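Local coordinates for putative peptide binding protein (Ruminococcus gnavus, PDB 3NOH) that is of unknown function but may bind peptides, and probably has a periplasmic-binding-protein-like fold, at residues Ser22-Met27 / Phe113-Asp118; Asp63-Glu68 / Gln92-Ser97. One frame throughout, in Å; residues are numbered along the deposited sequence. Where two conformers were deposited one is given.

Interaction 1: residues Ser22-Met27 / Phe113-Asp118; sequences SYIFCM and FLSESD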
ATOM      1  N   SER A  22       5.348  13.040  -2.889  1.00 31.97           N
ATOM      2  CA  SER A  22       5.348  11.663  -3.384  1.00 29.46           C
ATOM      3  C   SER A  22       5.078  10.713  -2.276  1.00 26.56           C
ATOM      4  O   SER A  22       5.518  10.909  -1.146  1.00 27.39           O
ATOM      5  CB  SER A  22       6.750  11.317  -3.969  1.00 27.46           C
ATOM      6  OG  SER A  22       7.003  12.050  -5.129  1.00 32.90           O
ATOM      7  N   TYR A  23       4.347   9.662  -2.614  1.00 24.39           N
ATOM      8  CA  TYR A  23       4.067   8.580  -1.727  1.00 22.71           C
ATOM      9  C   TYR A  23       4.407   7.327  -2.448  1.00 25.69           C
ATOM     10  O   TYR A  23       4.572   7.303  -3.684  1.00 24.79           O
ATOM     11  CB  TYR A  23       2.574   8.576  -1.353  1.00 23.14           C
ATOM     12  CG  TYR A  23       2.196   9.775  -0.544  1.00 22.29           C
ATOM     13  CD1 TYR A  23       1.934  10.969  -1.173  1.00 26.04           C
ATOM     14  CD2 TYR A  23       2.118   9.715   0.855  1.00 23.69           C
ATOM     15  CE1 TYR A  23       1.638  12.123  -0.428  1.00 27.68           C
ATOM     16  CE2 TYR A  23       1.820  10.845   1.596  1.00 24.22           C
ATOM     17  CZ  TYR A  23       1.589  12.040   0.956  1.00 26.69           C
ATOM     18  OH  TYR A  23       1.254  13.173   1.692  1.00 30.20           O
ATOM     19  N   ILE A  24       4.523   6.280  -1.638  1.00 23.56           N
ATOM     20  CA  ILE A  24       4.650   4.961  -2.191  1.00 23.61           C
ATOM     21  C   ILE A  24       3.617   3.993  -1.702  1.00 24.36           C
ATOM     22  O   ILE A  24       3.187   4.055  -0.553  1.00 23.16           O
ATOM     23  CB  ILE A  24       6.034   4.378  -2.007  1.00 25.26           C
ATOM     24  CG1 ILE A  24       6.396   4.180  -0.563  1.00 28.42           C
ATOM     25  CG2 ILE A  24       7.129   5.189  -2.772  1.00 25.68           C
ATOM     26  CD1 ILE A  24       7.648   3.213  -0.491  1.00 32.75           C
ATOM     27  N   PHE A  25       3.182   3.131  -2.642  1.00 23.45           N
ATOM     28  CA  PHE A  25       2.430   1.940  -2.353  1.00 20.82           C
ATOM     29  C   PHE A  25       3.351   0.777  -2.580  1.00 25.38           C
ATOM     30  O   PHE A  25       3.796   0.574  -3.708  1.00 24.02           O
ATOM     31  CB  PHE A  25       1.161   1.826  -3.186  1.00 23.45           C
ATOM     32  CG  PHE A  25       0.423   0.540  -2.999  1.00 22.92           C
ATOM     33  CD1 PHE A  25      -0.211   0.271  -1.818  1.00 25.35           C
ATOM     34  CD2 PHE A  25       0.375  -0.413  -4.034  1.00 25.75           C
ATOM     35  CE1 PHE A  25      -0.871  -0.916  -1.630  1.00 25.17           C
ATOM     36  CE2 PHE A  25      -0.321  -1.603  -3.839  1.00 28.02           C
ATOM     37  CZ  PHE A  25      -0.917  -1.849  -2.644  1.00 27.88           C
ATOM     38  N   CYS A  26       3.614   0.005  -1.511  1.00 22.70           N
ATOM     39  CA  CYS A  26       4.703  -0.959  -1.527  1.00 23.04           C
ATOM     40  C   CYS A  26       4.152  -2.327  -1.091  1.00 21.78           C
ATOM     41  O   CYS A  26       3.464  -2.420  -0.071  1.00 22.78           O
ATOM     42  CB  CYS A  26       5.836  -0.492  -0.560  1.00 25.12           C
ATOM     43  SG  CYS A  26       7.292  -1.521  -0.661  1.00 28.60           S
HETATM   44  N   MSE A  27       4.486  -3.371  -1.863  1.00 22.81           N
HETATM   45  CA  MSE A  27       4.053  -4.747  -1.610  1.00 21.83           C
HETATM   46  C   MSE A  27       5.264  -5.616  -1.378  1.00 24.24           C
HETATM   47  O   MSE A  27       6.296  -5.455  -2.050  1.00 25.32           O
HETATM   48  CB  MSE A  27       3.249  -5.289  -2.821  1.00 23.75           C
HETATM   49  CG  MSE A  27       1.937  -4.555  -3.024  1.00 23.48           C
HETATM   50 SE   MSE A  27       1.164  -4.956  -4.711  0.75 25.55          SE
HETATM   51  CE  MSE A  27       2.350  -3.812  -5.752  1.00 29.52           C
ATOM     52  N   PHE A 113       2.222  -1.605   2.346  1.00 18.84           N
ATOM     53  CA  PHE A 113       2.133  -0.375   3.083  1.00 19.41           C
ATOM     54  C   PHE A 113       2.007   0.819   2.185  1.00 19.94           C
ATOM     55  O   PHE A 113       2.377   0.781   0.993  1.00 20.14           O
ATOM     56  CB  PHE A 113       3.274  -0.171   4.110  1.00 19.98           C
ATOM     57  CG  PHE A 113       4.650   0.068   3.530  1.00 19.79           C
ATOM     58  CD1 PHE A 113       5.044   1.339   3.180  1.00 20.88           C
ATOM     59  CD2 PHE A 113       5.534  -0.982   3.353  1.00 18.98           C
ATOM     60  CE1 PHE A 113       6.300   1.582   2.684  1.00 20.46           C
ATOM     61  CE2 PHE A 113       6.797  -0.752   2.858  1.00 20.54           C
ATOM     62  CZ  PHE A 113       7.180   0.535   2.493  1.00 23.07           C
ATOM     63  N   LEU A 114       1.551   1.915   2.777  1.00 19.12           N
ATOM     64  CA  LEU A 114       1.554   3.237   2.156  1.00 19.70           C
ATOM     65  C   LEU A 114       2.416   4.153   2.978  1.00 20.57           C
ATOM     66  O   LEU A 114       2.324   4.139   4.203  1.00 20.37           O
ATOM     67  CB  LEU A 114       0.139   3.803   2.147  1.00 21.17           C
ATOM     68  CG  LEU A 114      -0.811   3.234   1.108  1.00 23.25           C
ATOM     69  CD1 LEU A 114      -2.272   3.523   1.511  1.00 24.98           C
ATOM     70  CD2 LEU A 114      -0.480   3.808  -0.286  1.00 23.66           C
ATOM     71  N   SER A 115       3.226   4.988   2.347  1.00 19.34           N
ATOM     72  CA  SER A 115       3.982   5.968   3.117  1.00 19.89           C
ATOM     73  C   SER A 115       4.382   7.141   2.263  1.00 19.15           C
ATOM     74  O   SER A 115       4.443   7.074   1.023  1.00 21.15           O
ATOM     75  CB  SER A 115       5.247   5.356   3.772  1.00 21.37           C
ATOM     76  OG  SER A 115       6.276   5.120   2.799  1.00 21.52           O
ATOM     77  N   GLU A 116       4.705   8.245   2.941  1.00 20.69           N
ATOM     78  CA  GLU A 116       5.500   9.299   2.331  1.00 22.92           C
ATOM     79  C   GLU A 116       6.736   8.622   1.739  1.00 22.27           C
ATOM     80  O   GLU A 116       7.287   7.693   2.366  1.00 21.88           O
ATOM     81  CB  GLU A 116       5.944  10.344   3.372  1.00 25.65           C
ATOM     82  CG  GLU A 116       4.780  11.191   3.810  1.00 28.97           C
ATOM     83  CD  GLU A 116       5.139  12.421   4.660  1.00 31.03           C
ATOM     84  OE1 GLU A 116       6.337  12.715   4.893  1.00 34.11           O
ATOM     85  OE2 GLU A 116       4.151  13.176   4.930  1.00 35.51           O
ATOM     86  N   SER A 117       7.171   9.077   0.582  1.00 23.73           N
ATOM     87  CA  SER A 117       8.197   8.365  -0.170  1.00 23.93           C
ATOM     88  C   SER A 117       9.517   8.218   0.622  1.00 28.06           C
ATOM     89  O   SER A 117      10.196   7.184   0.442  1.00 29.64           O
ATOM     90  CB  SER A 117       8.464   9.003  -1.516  1.00 24.91           C
ATOM     91  OG  SER A 117       8.951  10.320  -1.388  1.00 27.18           O
ATOM     92  N   ASP A 118       9.795   9.204   1.499  1.00 25.07           N
ATOM     93  CA  ASP A 118      11.050   9.225   2.271  1.00 27.88           C
ATOM     94  C   ASP A 118      10.945   8.640   3.675  1.00 27.47           C
ATOM     95  O   ASP A 118      11.889   8.754   4.464  1.00 32.90           O
ATOM     96  CB  ASP A 118      11.618  10.630   2.365  1.00 29.95           C
ATOM     97  CG  ASP A 118      10.666  11.643   3.035  1.00 38.13           C
ATOM     98  OD1 ASP A 118       9.449  11.420   3.199  1.00 43.33           O
ATOM     99  OD2 ASP A 118      11.164  12.750   3.326  1.00 63.55           O
TER
HETATM  100  O   HOH W   1       1.468  13.075   4.215  1.00 29.66           O
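Cys26 and Phe113 face each other as an antiparallel hydrogen-bonded pair, and so do Ile24 and Ser115 two residues along. In each, both N-H groups are answered: Phe113 N reaches Cys26 O at 2.8 Å, and Ile24 N donates to Ser115 O at 2.8 Å with an N-H...O angle of 166°. Beyond the last strand pair Ser117 N adds a bond to Ser22 O, coming from above that carbonyl's plane and carrying the pairing into the loop. Between the two hydrogen-bonded pairs, Leu114 CA approaches Ile24 O at 3.3 Å as a CA-H...O contact.

Strand 22-27 runs antiparallel to both of its neighbours in the five-stranded mixed sheet, with 129-134 along its other edge, and helices 37-47 and 71-86 lie against the Phe25 and Leu114 side.

Apolar contacts are made on both faces. With CG set between its backbone N and carbonyl carbon (chi1 69°), Phe113 leans its ring across to strand 22-27. Cys26 CB sits over one face, 3.7 Å from the ring centroid and offset toward the rim, a CH-pi contact; Cys26 SG lies obliquely to the same ring, and Ile24 CD1 meets Phe113 CE1 at 3.8 Å. A serine in place of Phe113 would probably leave the Cys26 sulfur and the Ile24 methyl without their aromatic partner and open a gap over Cys26 CB. On the other side, Leu114 CD2 touches the edge of the Phe25 ring at CD1, 3.9 Å away.

Polar side chains gather toward the Ser22 end. Tyr23 and Glu116 run side by side, ring and carboxylate planes 81° apart, and a water joins Tyr23 OH to Glu116 OE2; Tyr23 OH also bonds to Glu20 N. Ser115 OG donates to the carbonyl of the next residue, Glu116 O.

Interaction 2: residues Asp63-Glu68 / Gln92-Ser97; sequences DIYVSE and QIKQYS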
ATOM      1  N   ASP A  63      -3.352  -6.836   4.208  1.00 21.46           N
ATOM      2  CA  ASP A  63      -3.348  -5.648   5.024  1.00 21.48           C
ATOM      3  C   ASP A  63      -2.458  -4.584   4.389  1.00 21.90           C
ATOM      4  O   ASP A  63      -1.393  -4.864   3.798  1.00 20.81           O
ATOM      5  CB  ASP A  63      -2.840  -5.977   6.436  1.00 21.99           C
ATOM      6  CG  ASP A  63      -3.743  -6.955   7.196  1.00 28.39           C
ATOM      7  OD1 ASP A  63      -4.921  -7.050   6.872  1.00 30.85           O
ATOM      8  OD2 ASP A  63      -3.221  -7.636   8.129  1.00 34.06           O
ATOM      9  N   ILE A  64      -2.819  -3.328   4.620  1.00 19.57           N
ATOM     10  CA  ILE A  64      -1.990  -2.197   4.270  1.00 20.15           C
ATOM     11  C   ILE A  64      -1.616  -1.439   5.537  1.00 19.75           C
ATOM     12  O   ILE A  64      -2.489  -0.970   6.265  1.00 19.83           O
ATOM     13  CB  ILE A  64      -2.699  -1.199   3.311  1.00 21.38           C
ATOM     14  CG1 ILE A  64      -3.077  -1.928   2.018  1.00 21.11           C
ATOM     15  CG2 ILE A  64      -1.774   0.004   3.015  1.00 22.77           C
ATOM     16  CD1 ILE A  64      -3.959  -1.132   1.032  1.00 22.77           C
ATOM     17  N   TYR A  65      -0.342  -1.331   5.845  1.00 19.54           N
ATOM     18  CA  TYR A  65       0.127  -0.559   6.990  1.00 17.90           C
ATOM     19  C   TYR A  65       0.335   0.911   6.638  1.00 20.55           C
ATOM     20  O   TYR A  65       0.643   1.255   5.509  1.00 19.93           O
ATOM     21  CB  TYR A  65       1.443  -1.119   7.520  1.00 19.07           C
ATOM     22  CG  TYR A  65       1.420  -2.524   8.034  1.00 20.00           C
ATOM     23  CD1 TYR A  65       0.253  -3.166   8.350  1.00 21.42           C
ATOM     24  CD2 TYR A  65       2.627  -3.170   8.280  1.00 20.04           C
ATOM     25  CE1 TYR A  65       0.252  -4.477   8.873  1.00 23.88           C
ATOM     26  CE2 TYR A  65       2.651  -4.449   8.797  1.00 21.86           C
ATOM     27  CZ  TYR A  65       1.470  -5.079   9.127  1.00 25.87           C
ATOM     28  OH  TYR A  65       1.500  -6.376   9.630  1.00 27.82           O
ATOM     29  N   VAL A  66       0.154   1.783   7.616  1.00 17.31           N
ATOM     30  CA  VAL A  66       0.298   3.221   7.433  0.50 18.21           C
ATOM     31  C   VAL A  66       0.819   3.807   8.738  1.00 20.21           C
ATOM     32  O   VAL A  66       0.464   3.326   9.802  1.00 20.84           O
ATOM     33  CB  VAL A  66      -1.056   3.877   7.041  0.50 19.51           C
ATOM     34  CG1 VAL A  66      -2.131   3.634   8.114  0.50 16.01           C
ATOM     35  CG2 VAL A  66      -0.912   5.383   6.786  0.50 19.79           C
ATOM     36  N   SER A  67       1.614   4.877   8.662  1.00 19.98           N
ATOM     37  CA  SER A  67       2.050   5.512   9.892  1.00 19.26           C
ATOM     38  C   SER A  67       0.894   6.302  10.551  1.00 19.53           C
ATOM     39  O   SER A  67       0.182   7.094   9.897  1.00 20.70           O
ATOM     40  CB  SER A  67       3.140   6.511   9.584  1.00 21.08           C
ATOM     41  OG  SER A  67       3.428   7.317  10.735  1.00 21.46           O
ATOM     42  N   GLU A  68       0.731   6.079  11.844  1.00 19.65           N
ATOM     43  CA  GLU A  68      -0.361   6.679  12.611  1.00 20.42           C
ATOM     44  C   GLU A  68      -0.266   8.202  12.776  1.00 24.61           C
ATOM     45  O   GLU A  68      -1.256   8.840  13.196  1.00 26.24           O
ATOM     46  CB  GLU A  68      -0.426   6.011  13.993  1.00 22.31           C
ATOM     47  CG  GLU A  68       0.756   6.340  14.900  1.00 22.42           C
ATOM     48  CD  GLU A  68       0.881   5.392  16.120  1.00 27.30           C
ATOM     49  OE1 GLU A  68       0.038   4.445  16.255  1.00 29.09           O
ATOM     50  OE2 GLU A  68       1.849   5.581  16.914  1.00 27.04           O
ATOM     51  N   GLN A  92      -7.668  -4.640   4.897  1.00 22.40           N
ATOM     52  CA  GLN A  92      -7.694  -3.854   6.147  1.00 20.44           C
ATOM     53  C   GLN A  92      -6.530  -2.873   6.142  1.00 21.26           C
ATOM     54  O   GLN A  92      -5.429  -3.175   5.636  1.00 20.37           O
ATOM     55  CB  GLN A  92      -7.533  -4.766   7.396  1.00 22.35           C
ATOM     56  CG  GLN A  92      -8.477  -5.834   7.484  1.00 26.08           C
ATOM     57  CD  GLN A  92      -8.274  -6.687   8.711  1.00 27.67           C
ATOM     58  OE1 GLN A  92      -9.173  -6.822   9.534  1.00 28.88           O
ATOM     59  NE2 GLN A  92      -7.055  -7.300   8.833  1.00 26.24           N
ATOM     60  N   ILE A  93      -6.743  -1.701   6.729  1.00 19.78           N
ATOM     61  CA  ILE A  93      -5.694  -0.725   7.018  1.00 18.05           C
ATOM     62  C   ILE A  93      -5.370  -0.872   8.553  1.00 17.24           C
ATOM     63  O   ILE A  93      -6.245  -0.935   9.388  1.00 19.53           O
ATOM     64  CB  ILE A  93      -6.150   0.717   6.785  1.00 18.83           C
ATOM     65  CG1 ILE A  93      -6.792   0.898   5.374  1.00 20.10           C
ATOM     66  CG2 ILE A  93      -4.951   1.701   7.009  1.00 19.86           C
ATOM     67  CD1 ILE A  93      -5.867   0.443   4.243  1.00 22.37           C
ATOM     68  N   LYS A  94      -4.063  -0.931   8.835  1.00 17.33           N
ATOM     69  CA  LYS A  94      -3.534  -1.031  10.202  0.50 18.09           C
ATOM     70  C   LYS A  94      -2.453  -0.004  10.378  1.00 17.84           C
ATOM     71  O   LYS A  94      -1.448   0.004   9.635  1.00 19.58           O
ATOM     72  CB  LYS A  94      -2.933  -2.415  10.434  0.50 19.60           C
ATOM     73  CG  LYS A  94      -3.939  -3.505  10.449  0.50 19.91           C
ATOM     74  CD  LYS A  94      -3.338  -4.821  10.902  0.50 22.64           C
ATOM     75  CE  LYS A  94      -4.358  -5.891  10.799  0.50 19.16           C
ATOM     76  NZ  LYS A  94      -3.749  -7.264  10.973  0.50 23.83           N
ATOM     77  N   GLN A  95      -2.665   0.889  11.337  1.00 18.57           N
ATOM     78  CA  GLN A  95      -1.720   1.964  11.617  1.00 18.16           C
ATOM     79  C   GLN A  95      -0.779   1.527  12.733  1.00 18.45           C
ATOM     80  O   GLN A  95      -1.165   0.852  13.699  1.00 19.84           O
ATOM     81  CB  GLN A  95      -2.414   3.303  11.928  1.00 18.76           C
ATOM     82  CG  GLN A  95      -3.068   3.449  13.301  1.00 19.72           C
ATOM     83  CD  GLN A  95      -4.453   2.856  13.439  1.00 19.60           C
ATOM     84  OE1 GLN A  95      -4.717   1.712  13.008  1.00 19.98           O
ATOM     85  NE2 GLN A  95      -5.349   3.585  14.105  1.00 21.09           N
ATOM     86  N   TYR A  96       0.448   2.006  12.598  1.00 20.52           N
ATOM     87  CA  TYR A  96       1.530   1.815  13.554  1.00 20.12           C
ATOM     88  C   TYR A  96       2.330   3.105  13.655  1.00 20.66           C
ATOM     89  O   TYR A  96       2.255   3.960  12.787  1.00 19.58           O
ATOM     90  CB  TYR A  96       2.477   0.709  13.055  1.00 23.84           C
ATOM     91  CG  TYR A  96       1.823  -0.640  12.966  1.00 20.21           C
ATOM     92  CD1 TYR A  96       1.655  -1.474  14.088  1.00 24.14           C
ATOM     93  CD2 TYR A  96       1.223  -1.034  11.768  1.00 23.23           C
ATOM     94  CE1 TYR A  96       0.972  -2.666  13.995  1.00 29.25           C
ATOM     95  CE2 TYR A  96       0.551  -2.231  11.684  1.00 24.14           C
ATOM     96  CZ  TYR A  96       0.421  -3.035  12.773  1.00 27.34           C
ATOM     97  OH  TYR A  96      -0.272  -4.240  12.665  1.00 29.99           O
ATOM     98  N   SER A  97       3.187   3.221  14.664  1.00 20.44           N
ATOM     99  CA  SER A  97       4.134   4.324  14.603  1.00 20.35           C
ATOM    100  C   SER A  97       4.977   4.235  13.329  1.00 20.35           C
ATOM    101  O   SER A  97       5.245   3.150  12.811  1.00 19.94           O
ATOM    102  CB  SER A  97       5.045   4.304  15.828  1.00 24.46           C
ATOM    103  OG  SER A  97       5.910   3.155  15.835  1.00 22.36           O
TER
HETATM  104  O   HOH W   2      -0.931  -7.639  10.490  1.00 44.70           O
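Ile64 and Ile93 are parallel partners, with CA atoms 4.8 Å apart, in a pairing that runs from Asp63-Gln92 to Ser67-Tyr96. The strands are the two arms of a beta-alpha-beta unit, joined through helix 71-86, and their short axes diverge by 32°. Ile64 bonds through its N to Gln92 O and through its O to Lys94 N; Val66 repeats this with Lys94 O and Tyr96 N. Glu68 N then donates to Tyr96 O at 2.8 Å, past the end of the strand.

Ile64, Val66 and Ile93 pack on the face that helix 71-86 covers. Ile93 reaches both neighbours, its CD1 lying against Ile64 CB and its CG2, in one of the two conformers of Val66, against Val66 CG1.

The other face carries rings and charges. Tyr96 presses its CE2 edge onto one face of Tyr65, a T-shaped pair with centroids 4.7 Å apart and planes at 67°. Arg104 serves both rings, making a cation-pi contact with Tyr96 and a hydrogen bond to Tyr65 OH. The Asp63 carboxylate is held at both oxygens. Gln92 NE2 meets OD1 of Asp63 on its syn side in an almost straight bond, though 34° out of the carboxylate plane. Lys94, in one of its two modelled conformers, is fully extended beyond CG and brings its NZ over that plane to form a salt bridge with Asp63 OD2 at 2.9 Å. In that conformer a water accepts from the same ammonium and lies at the edge of the Tyr65 ring, in its plane, 2.9 Å from Tyr65 OH.

From the N terminus, strand 22-27 comes first, and its partner 113-118 arrives only after 85 intervening residues; interaction 1 therefore closes a long loop. Within that loop the chain passes through helix 37-47, then strand 61-67, helix 71-86 and strand 90-96, where interaction 2 closes a much shorter one. The two nest without crossing. After helix 98-107 the chain returns as strand 112-116, which slots between strands 61-67 and 22-27 and so joins the contacts: Leu114 N lies 3.0 Å from Tyr65 O, a probable hydrogen bond. Interaction 2 fixes the outer strand 90-96, while interaction 1 ties the N-terminal strand into the middle of the sheet.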